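Local coordinates for protein aminopeptidase N (Francisella tularensis subsp. tularensis, PDB 5DLL) that probably cleaves single amino acids from the N-termini of intracellular peptides as a zinc-dependent aminopeptidase of the M1 family, at residues P165-G177 with A186-A200. Residues are numbered along the deposited sequence; the frame is centred on the assembly and turned at random.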
loop_
_atom_site.group_PDB
_atom_site.type_symbol
_atom_site.label_atom_id
_atom_site.label_comp_id
_atom_site.label_asym_id
_atom_site.label_seq_id
_atom_site.Cartn_x
_atom_site.Cartn_y
_atom_site.Cartn_z
ATOM N N PRO A 165 26.785 -9.127 -19.107
ATOM C CA PRO A 165 27.914 -8.470 -18.435
ATOM C C PRO A 165 27.606 -8.101 -16.979
ATOM O O PRO A 165 28.527 -7.964 -16.164
ATOM C CB PRO A 165 28.157 -7.216 -19.289
ATOM C CG PRO A 165 26.862 -6.959 -19.990
ATOM C CD PRO A 165 26.212 -8.298 -20.185
ATOM N N ILE A 166 26.325 -7.936 -16.663
ATOM C CA ILE A 166 25.897 -7.630 -15.307
ATOM C C ILE A 166 25.380 -8.913 -14.681
ATOM O O ILE A 166 24.384 -9.467 -15.141
ATOM C CB ILE A 166 24.794 -6.545 -15.300
ATOM C CG1 ILE A 166 25.325 -5.236 -15.909
ATOM C CG2 ILE A 166 24.249 -6.320 -13.894
ATOM C CD1 ILE A 166 26.564 -4.671 -15.241
ATOM N N ILE A 167 26.071 -9.387 -13.645
ATOM C CA ILE A 167 25.691 -10.621 -12.948
ATOM C C ILE A 167 25.648 -10.376 -11.438
ATOM O O ILE A 167 26.684 -10.284 -10.780
ATOM C CB ILE A 167 26.623 -11.808 -13.305
ATOM C CG1 ILE A 167 28.101 -11.395 -13.314
ATOM C CG2 ILE A 167 26.259 -12.371 -14.676
ATOM C CD1 ILE A 167 29.053 -12.560 -13.489
ATOM N N LEU A 168 24.432 -10.266 -10.900
ATOM C CA LEU A 168 24.220 -9.787 -9.540
ATOM C C LEU A 168 23.546 -10.821 -8.649
ATOM O O LEU A 168 22.827 -11.697 -9.125
ATOM C CB LEU A 168 23.352 -8.529 -9.559
ATOM C CG LEU A 168 23.688 -7.455 -10.594
ATOM C CD1 LEU A 168 22.729 -6.287 -10.436
ATOM C CD2 LEU A 168 25.134 -6.996 -10.474
ATOM N N SER A 169 23.793 -10.695 -7.346
ATOM C CA SER A 169 23.087 -11.453 -6.320
ATOM C C SER A 169 23.245 -10.724 -4.989
ATOM O O SER A 169 23.725 -9.595 -4.962
ATOM C CB SER A 169 23.610 -12.890 -6.228
ATOM O OG SER A 169 22.783 -13.666 -5.372
ATOM N N ASN A 170 22.859 -11.368 -3.890
ATOM C CA ASN A 170 22.813 -10.697 -2.583
ATOM C C ASN A 170 24.193 -10.481 -1.954
ATOM O O ASN A 170 25.049 -11.371 -1.991
ATOM C CB ASN A 170 21.941 -11.477 -1.591
ATOM C CG ASN A 170 20.671 -11.994 -2.212
ATOM O OD1 ASN A 170 20.653 -13.081 -2.780
ATOM N ND2 ASN A 170 19.602 -11.225 -2.106
ATOM N N GLY A 171 24.377 -9.301 -1.360
ATOM C CA GLY A 171 25.582 -8.970 -0.606
ATOM C C GLY A 171 26.632 -8.239 -1.421
ATOM O O GLY A 171 26.314 -7.453 -2.317
ATOM N N ASP A 172 27.895 -8.503 -1.102
ATOM C CA ASP A 172 29.019 -7.802 -1.717
ATOM C C ASP A 172 29.778 -8.736 -2.656
ATOM O O ASP A 172 29.956 -9.917 -2.359
ATOM C CB ASP A 172 29.975 -7.271 -0.638
ATOM C CG ASP A 172 29.263 -6.466 0.444
ATOM O OD1 ASP A 172 28.545 -5.502 0.102
ATOM O OD2 ASP A 172 29.430 -6.787 1.645
ATOM N N LYS A 173 30.232 -8.190 -3.779
ATOM C CA LYS A 173 31.035 -8.932 -4.740
ATOM C C LYS A 173 32.464 -9.109 -4.215
ATOM O O LYS A 173 33.282 -8.197 -4.319
ATOM C CB LYS A 173 31.040 -8.193 -6.078
ATOM C CG LYS A 173 31.746 -8.921 -7.211
ATOM C CD LYS A 173 32.159 -7.954 -8.309
ATOM C CE LYS A 173 30.964 -7.407 -9.071
ATOM N NZ LYS A 173 31.272 -6.071 -9.651
ATOM N N ILE A 174 32.761 -10.284 -3.665
ATOM C CA ILE A 174 34.077 -10.553 -3.069
ATOM C C ILE A 174 35.127 -11.117 -4.039
ATOM O O ILE A 174 36.308 -11.173 -3.700
ATOM C CB ILE A 174 33.970 -11.493 -1.848
ATOM C CG1 ILE A 174 33.504 -12.897 -2.255
ATOM C CG2 ILE A 174 33.032 -10.898 -0.811
ATOM C CD1 ILE A 174 33.627 -13.920 -1.146
ATOM N N ASP A 175 34.707 -11.543 -5.226
ATOM C CA ASP A 175 35.638 -12.099 -6.212
ATOM C C ASP A 175 35.037 -12.029 -7.610
ATOM O O ASP A 175 33.823 -12.068 -7.774
ATOM C CB ASP A 175 36.001 -13.544 -5.856
ATOM C CG ASP A 175 37.158 -14.089 -6.689
ATOM O OD1 ASP A 175 38.124 -13.337 -6.965
ATOM O OD2 ASP A 175 37.100 -15.281 -7.061
ATOM N N SER A 176 35.900 -11.918 -8.613
ATOM C CA SER A 176 35.464 -11.641 -9.974
ATOM C C SER A 176 36.577 -11.946 -10.971
ATOM O O SER A 176 37.753 -12.000 -10.605
ATOM C CB SER A 176 35.061 -10.169 -10.081
ATOM O OG SER A 176 34.609 -9.854 -11.381
ATOM N N GLY A 177 36.195 -12.147 -12.230
ATOM C CA GLY A 177 37.162 -12.397 -13.295
ATOM C C GLY A 177 36.592 -13.197 -14.446
ATOM O O GLY A 177 35.395 -13.500 -14.473
ATOM N N ALA A 186 31.302 -14.071 -11.089
ATOM C CA ALA A 186 31.239 -13.159 -9.953
ATOM C C ALA A 186 30.778 -13.931 -8.719
ATOM O O ALA A 186 29.919 -14.806 -8.818
ATOM C CB ALA A 186 30.287 -12.011 -10.247
ATOM N N VAL A 187 31.357 -13.616 -7.566
ATOM C CA VAL A 187 30.979 -14.256 -6.317
ATOM C C VAL A 187 30.391 -13.202 -5.386
ATOM O O VAL A 187 31.020 -12.173 -5.130
ATOM C CB VAL A 187 32.178 -14.951 -5.645
ATOM C CG1 VAL A 187 31.714 -15.801 -4.466
ATOM C CG2 VAL A 187 32.926 -15.811 -6.654
ATOM N N TRP A 188 29.181 -13.464 -4.895
ATOM C CA TRP A 188 28.471 -12.551 -4.010
ATOM C C TRP A 188 28.259 -13.203 -2.652
ATOM O O TRP A 188 27.522 -14.185 -2.538
ATOM C CB TRP A 188 27.116 -12.185 -4.614
ATOM C CG TRP A 188 27.219 -11.382 -5.867
ATOM C CD1 TRP A 188 27.332 -11.855 -7.142
ATOM C CD2 TRP A 188 27.217 -9.956 -5.965
ATOM N NE1 TRP A 188 27.405 -10.808 -8.029
ATOM C CE2 TRP A 188 27.338 -9.631 -7.331
ATOM C CE3 TRP A 188 27.131 -8.924 -5.029
ATOM C CZ2 TRP A 188 27.368 -8.316 -7.785
ATOM C CZ3 TRP A 188 27.163 -7.617 -5.478
ATOM C CH2 TRP A 188 27.280 -7.322 -6.846
ATOM N N LYS A 189 28.904 -12.656 -1.628
ATOM C CA LYS A 189 28.744 -13.145 -0.261
ATOM C C LYS A 189 27.807 -12.239 0.530
ATOM O O LYS A 189 27.920 -11.019 0.471
ATOM C CB LYS A 189 30.104 -13.233 0.438
ATOM C CG LYS A 189 30.039 -13.738 1.870
ATOM C CD LYS A 189 31.384 -14.277 2.335
ATOM C CE LYS A 189 31.437 -14.432 3.848
ATOM N NZ LYS A 189 30.290 -15.220 4.384
ATOM N N ASP A 190 26.881 -12.853 1.258
ATOM C CA ASP A 190 25.977 -12.149 2.166
ATOM C C ASP A 190 26.123 -12.800 3.547
ATOM O O ASP A 190 25.558 -13.868 3.795
ATOM C CB ASP A 190 24.530 -12.241 1.665
ATOM C CG ASP A 190 23.543 -11.463 2.534
ATOM O OD1 ASP A 190 23.891 -11.071 3.666
ATOM O OD2 ASP A 190 22.403 -11.248 2.080
ATOM N N PRO A 191 26.880 -12.152 4.449
ATOM C CA PRO A 191 27.263 -12.760 5.726
ATOM C C PRO A 191 26.144 -12.930 6.744
ATOM O O PRO A 191 26.328 -13.664 7.715
ATOM C CB PRO A 191 28.318 -11.791 6.276
ATOM C CG PRO A 191 27.998 -10.481 5.654
ATOM C CD PRO A 191 27.407 -10.780 4.308
ATOM N N PHE A 192 25.006 -12.269 6.535
ATOM C CA PHE A 192 23.902 -12.322 7.497
ATOM C C PHE A 192 22.911 -13.404 7.108
ATOM O O PHE A 192 22.475 -13.468 5.957
ATOM C CB PHE A 192 23.189 -10.966 7.602
ATOM C CG PHE A 192 24.127 -9.804 7.806
ATOM C CD1 PHE A 192 24.670 -9.543 9.058
ATOM C CD2 PHE A 192 24.486 -8.986 6.737
ATOM C CE1 PHE A 192 25.545 -8.484 9.240
ATOM C CE2 PHE A 192 25.362 -7.931 6.916
ATOM C CZ PHE A 192 25.890 -7.677 8.169
ATOM N N LYS A 193 22.566 -14.242 8.084
ATOM C CA LYS A 193 21.556 -15.285 7.914
ATOM C C LYS A 193 20.240 -14.704 7.373
ATOM O O LYS A 193 19.742 -13.700 7.885
ATOM C CB LYS A 193 21.291 -15.989 9.248
ATOM C CG LYS A 193 22.454 -16.821 9.768
ATOM C CD LYS A 193 22.287 -17.167 11.244
ATOM C CE LYS A 193 21.221 -18.231 11.483
ATOM N NZ LYS A 193 21.601 -19.575 10.955
ATOM N N LYS A 194 19.695 -15.329 6.328
ATOM C CA LYS A 194 18.403 -14.932 5.772
ATOM C C LYS A 194 17.622 -16.138 5.273
ATOM O O LYS A 194 18.219 -17.147 4.890
ATOM C CB LYS A 194 18.583 -13.933 4.625
ATOM C CG LYS A 194 19.214 -14.488 3.353
ATOM C CD LYS A 194 19.149 -13.455 2.235
ATOM C CE LYS A 194 19.718 -13.972 0.921
ATOM N NZ LYS A 194 21.194 -13.788 0.825
ATOM N N PRO A 195 16.281 -16.035 5.266
ATOM C CA PRO A 195 15.468 -17.076 4.640
ATOM C C PRO A 195 15.565 -16.998 3.115
ATOM O O PRO A 195 15.878 -15.942 2.569
ATOM C CB PRO A 195 14.054 -16.763 5.131
ATOM C CG PRO A 195 14.059 -15.301 5.407
ATOM C CD PRO A 195 15.457 -14.935 5.811
ATOM N N CYS A 196 15.301 -18.104 2.432
ATOM C CA CYS A 196 15.520 -18.169 0.989
ATOM C C CYS A 196 14.580 -17.285 0.158
ATOM O O CYS A 196 14.917 -16.953 -0.976
ATOM C CB CYS A 196 15.459 -19.621 0.495
ATOM S SG CYS A 196 13.967 -20.542 0.935
ATOM N N TYR A 197 13.428 -16.886 0.703
ATOM C CA TYR A 197 12.479 -16.056 -0.054
ATOM C C TYR A 197 13.051 -14.675 -0.393
ATOM O O TYR A 197 12.535 -13.977 -1.275
ATOM C CB TYR A 197 11.127 -15.939 0.674
ATOM C CG TYR A 197 11.071 -14.943 1.820
ATOM C CD1 TYR A 197 10.840 -13.589 1.581
ATOM C CD2 TYR A 197 11.217 -15.358 3.143
ATOM C CE1 TYR A 197 10.779 -12.670 2.623
ATOM C CE2 TYR A 197 11.154 -14.448 4.192
ATOM C CZ TYR A 197 10.938 -13.103 3.927
ATOM O OH TYR A 197 10.881 -12.188 4.956
ATOM N N LEU A 198 14.121 -14.296 0.305
ATOM C CA LEU A 198 14.852 -13.055 0.035
ATOM C C LEU A 198 16.062 -13.253 -0.864
ATOM O O LEU A 198 16.822 -12.307 -1.098
ATOM C CB LEU A 198 15.331 -12.438 1.345
ATOM C CG LEU A 198 14.213 -12.090 2.311
ATOM C CD1 LEU A 198 14.818 -11.810 3.667
ATOM C CD2 LEU A 198 13.404 -10.909 1.797
ATOM N N PHE A 199 16.260 -14.468 -1.359
ATOM C CA PHE A 199 17.334 -14.714 -2.304
ATOM C C PHE A 199 16.946 -14.117 -3.655
ATOM O O PHE A 199 15.784 -14.214 -4.073
ATOM C CB PHE A 199 17.633 -16.212 -2.452
ATOM C CG PHE A 199 18.521 -16.520 -3.616
ATOM C CD1 PHE A 199 17.979 -16.739 -4.878
ATOM C CD2 PHE A 199 19.894 -16.535 -3.470
ATOM C CE1 PHE A 199 18.794 -16.985 -5.967
ATOM C CE2 PHE A 199 20.716 -16.783 -4.558
ATOM C CZ PHE A 199 20.167 -17.009 -5.805
ATOM N N ALA A 200 17.917 -13.501 -4.328
ATOM C CA ALA A 200 17.716 -13.001 -5.687
ATOM C C ALA A 200 18.963 -13.134 -6.555
ATOM O O ALA A 200 20.100 -13.091 -6.062
ATOM C CB ALA A 200 17.250 -11.554 -5.660
#
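Asn170 ND2 is gripped by two carbonyls, giving a weak bond to Leu198 O and another hydrogen bond to Lys278 O. At the other end of the same carboxamide, backbone N of Ala200 reaches OD1 at 3.2 Å in an almost straight bond (175°), in the carbonyl plane and on a lone pair. Asn170 lies in the connection between strand 166-169, in one sheet of the M1 N-terminal domain, and the beta-hairpin of strands 172-179 and 183-191, in another. It is a worked example of side chains of one segment, Asn170 and Ser169, binding the backbone of another: the 3-10 segment 196-198 and Ala200 just beyond it. Ser169 turns OG anti to its backbone N (chi1 -171°) and donates to Ala200 O at 2.8 Å, nearly in line with that carbonyl. The Lys194 side chain crosses that of Asn170 obliquely, and its NZ forms a salt bridge with Asp190 OD2 at 3.1 Å, meeting it from above the carboxylate plane. The side chain of Leu198 is about 6 Å from that of the zinc ligand His313, which places the 3-10 segment beside the catalytic domain.

Trp188, on the hairpin, lies against strand 166-169. Its indole is layered: Lys173 CB lies over the six-membered ring, 3.8 Å from the centroid in a CH-pi contact, and the opposite face rests on the backbone of Leu168 and Ser169. NE1 donates to Ile167 O at 2.9 Å, a bent bond (143°) tilted from the ring plane, while Leu168 CD2 packs alongside CZ2, and Met263 touches both side chains.

In the hairpin, Asp172 and Lys189 form an antiparallel hydrogen-bonded pair, and a beta bulge between Lys173 and Asp175 shifts the register by one residue. Beyond the bulge Val187 N bonds to Asp175 O. From strand 166-169, Ile167 CD1 meets Ala186 CB at 3.5 Å.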